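Local coordinates for triphenylmethane reductase (Citrobacter sp., PDB 2JL1), which reduces triphenylmethane dyes, probably with NADPH as the hydride donor, at residues F146-N149 against E150-A154. Residues are numbered along the deposited sequence; the frame is centred on the assembly and turned at random.
Sequences FFVN and EGLRA
Asn149 and Leu152 are joined by a backbone bond that closes a type I beta turn, with Glu150 and Gly151 at its middle positions. Leu152 N donates to Asn149 O at 3.0 Å. The bond is nearly straight at hydrogen (166°), but the donor sits above the carbonyl plane. After Phe147 the chain is extended at Val148 and Asn149, then takes helical angles from Glu150. Arg153 N bonds to Glu150 O, which carries the turn into the next helix. The turn links helices 144-147 and 153-158 of this Rossmann-type protein, near the NADP site. The Phe147 side chain lies about 6 Å from that of Tyr143, an NADP-binding residue.

The Asn149 amide ties the end of helix 144-147 to the turn that follows. Its CG lies between the backbone N and the carbonyl carbon (chi1 50°), which brings the amide alongside the turn. Asn149 OD1 accepts a weak, bent bond from Gly151 N at 2.9 Å, in the manner of an Asx turn. Asn149 ND2 bonds back to Asp145 O.

Leu152 is buried and touches Leu213 of helix 206-217. Val148 packs on Leu209 of the same helix and on Val281 and Ala284 of helix 277-285. Val148 CG1 meets Leu152 CD1 at 4.1 Å, while Leu152 CD2 rests 3.7 Å from Phe147 O.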
ATOM      1  N   PHE A 146      20.306  13.979  10.148  1.00 24.66           N
ATOM      2  CA  PHE A 146      19.530  13.750  11.368  1.00 25.47           C
ATOM      3  C   PHE A 146      20.488  13.585  12.540  1.00 25.59           C
ATOM      4  O   PHE A 146      20.232  14.101  13.618  1.00 25.11           O
ATOM      5  CB  PHE A 146      18.600  12.528  11.241  1.00 27.02           C
ATOM      6  CG  PHE A 146      17.725  12.300  12.448  1.00 28.65           C
ATOM      7  CD1 PHE A 146      16.627  13.134  12.693  1.00 30.36           C
ATOM      8  CD2 PHE A 146      18.006  11.274  13.348  1.00 30.05           C
ATOM      9  CE1 PHE A 146      15.818  12.942  13.809  1.00 30.72           C
ATOM     10  CE2 PHE A 146      17.210  11.083  14.484  1.00 30.72           C
ATOM     11  CZ  PHE A 146      16.105  11.921  14.702  1.00 29.93           C
ATOM     12  N   PHE A 147      21.624  12.926  12.292  1.00 25.01           N
ATOM     13  CA  PHE A 147      22.603  12.587  13.325  1.00 25.27           C
ATOM     14  C   PHE A 147      23.806  13.568  13.380  1.00 25.08           C
ATOM     15  O   PHE A 147      24.442  13.755  14.418  1.00 25.88           O
ATOM     16  CB  PHE A 147      23.124  11.167  13.064  1.00 25.12           C
ATOM     17  CG  PHE A 147      22.034  10.149  12.848  1.00 25.02           C
ATOM     18  CD1 PHE A 147      21.274   9.696  13.916  1.00 26.43           C
ATOM     19  CD2 PHE A 147      21.748   9.672  11.571  1.00 25.84           C
ATOM     20  CE1 PHE A 147      20.257   8.737  13.726  1.00 26.71           C
ATOM     21  CE2 PHE A 147      20.733   8.723  11.369  1.00 25.78           C
ATOM     22  CZ  PHE A 147      19.980   8.275  12.439  1.00 26.00           C
ATOM     23  N   VAL A 148      24.112  14.182  12.246  1.00 24.63           N
ATOM     24  CA  VAL A 148      25.317  14.977  12.112  1.00 23.49           C
ATOM     25  C   VAL A 148      24.906  16.368  11.648  1.00 24.41           C
ATOM     26  O   VAL A 148      24.619  16.592  10.482  1.00 23.31           O
ATOM     27  CB  VAL A 148      26.311  14.341  11.116  1.00 23.86           C
ATOM     28  CG1 VAL A 148      27.583  15.179  11.014  1.00 23.29           C
ATOM     29  CG2 VAL A 148      26.657  12.895  11.526  1.00 19.83           C
ATOM     30  N   ASN A 149      24.881  17.296  12.593  1.00 24.87           N
ATOM     31  CA  ASN A 149      24.372  18.640  12.358  1.00 25.67           C
ATOM     32  C   ASN A 149      25.010  19.520  13.415  1.00 26.24           C
ATOM     33  O   ASN A 149      25.825  19.019  14.212  1.00 24.65           O
ATOM     34  CB  ASN A 149      22.827  18.676  12.435  1.00 25.99           C
ATOM     35  CG  ASN A 149      22.281  18.010  13.693  1.00 26.25           C
ATOM     36  OD1 ASN A 149      22.595  18.415  14.815  1.00 28.15           O
ATOM     37  ND2 ASN A 149      21.475  16.973  13.511  1.00 25.51           N
ATOM     38  N   GLU A 150      24.641  20.809  13.424  1.00 26.61           N
ATOM     39  CA  GLU A 150      25.236  21.807  14.336  1.00 28.64           C
ATOM     40  C   GLU A 150      25.050  21.435  15.806  1.00 27.30           C
ATOM     41  O   GLU A 150      25.827  21.855  16.663  1.00 26.89           O
ATOM     42  CB  GLU A 150      24.664  23.205  14.048  1.00 28.96           C
ATOM     43  CG  GLU A 150      23.145  23.327  14.325  1.00 33.11           C
ATOM     44  CD  GLU A 150      22.528  24.635  13.825  1.00 35.26           C
ATOM     45  OE1 GLU A 150      23.271  25.636  13.690  1.00 41.14           O
ATOM     46  OE2 GLU A 150      21.291  24.659  13.575  1.00 40.13           O
ATOM     47  N   GLY A 151      24.002  20.661  16.072  1.00 27.42           N
ATOM     48  CA  GLY A 151      23.706  20.097  17.384  1.00 27.56           C
ATOM     49  C   GLY A 151      24.819  19.273  18.007  1.00 27.61           C
ATOM     50  O   GLY A 151      24.847  19.110  19.236  1.00 28.08           O
ATOM     51  N   LEU A 152      25.728  18.747  17.181  1.00 26.89           N
ATOM     52  CA  LEU A 152      26.909  18.024  17.671  1.00 26.72           C
ATOM     53  C   LEU A 152      27.826  18.887  18.547  1.00 27.18           C
ATOM     54  O   LEU A 152      28.616  18.351  19.311  1.00 27.28           O
ATOM     55  CB  LEU A 152      27.715  17.400  16.525  1.00 26.48           C
ATOM     56  CG  LEU A 152      27.161  16.092  15.903  1.00 26.25           C
ATOM     57  CD1 LEU A 152      28.204  15.527  15.021  1.00 23.91           C
ATOM     58  CD2 LEU A 152      26.781  15.061  16.982  1.00 24.17           C
ATOM     59  N   ARG A 153      27.711  20.211  18.441  1.00 27.92           N
ATOM     60  CA  ARG A 153      28.435  21.145  19.326  1.00 29.05           C
ATOM     61  C   ARG A 153      28.145  20.842  20.781  1.00 28.90           C
ATOM     62  O   ARG A 153      29.021  20.975  21.632  1.00 29.60           O
ATOM     63  CB  ARG A 153      28.069  22.602  19.020  1.00 29.53           C
ATOM     64  CG  ARG A 153      28.684  23.102  17.736  1.00 32.86           C
ATOM     65  CD  ARG A 153      28.074  24.421  17.280  1.00 39.37           C
ATOM     66  NE  ARG A 153      28.920  25.047  16.262  1.00 44.16           N
ATOM     67  CZ  ARG A 153      28.735  24.959  14.939  1.00 46.21           C
ATOM     68  NH1 ARG A 153      27.715  24.276  14.417  1.00 44.71           N
ATOM     69  NH2 ARG A 153      29.584  25.581  14.130  1.00 47.85           N
ATOM     70  N   ALA A 154      26.908  20.443  21.057  1.00 28.76           N
ATOM     71  CA  ALA A 154      26.508  20.021  22.390  1.00 28.71           C
ATOM     72  C   ALA A 154      27.344  18.831  22.846  1.00 28.68           C
ATOM     73  O   ALA A 154      27.698  18.727  24.022  1.00 27.65           O
ATOM     74  CB  ALA A 154      25.016  19.663  22.411  1.00 29.19           C
TER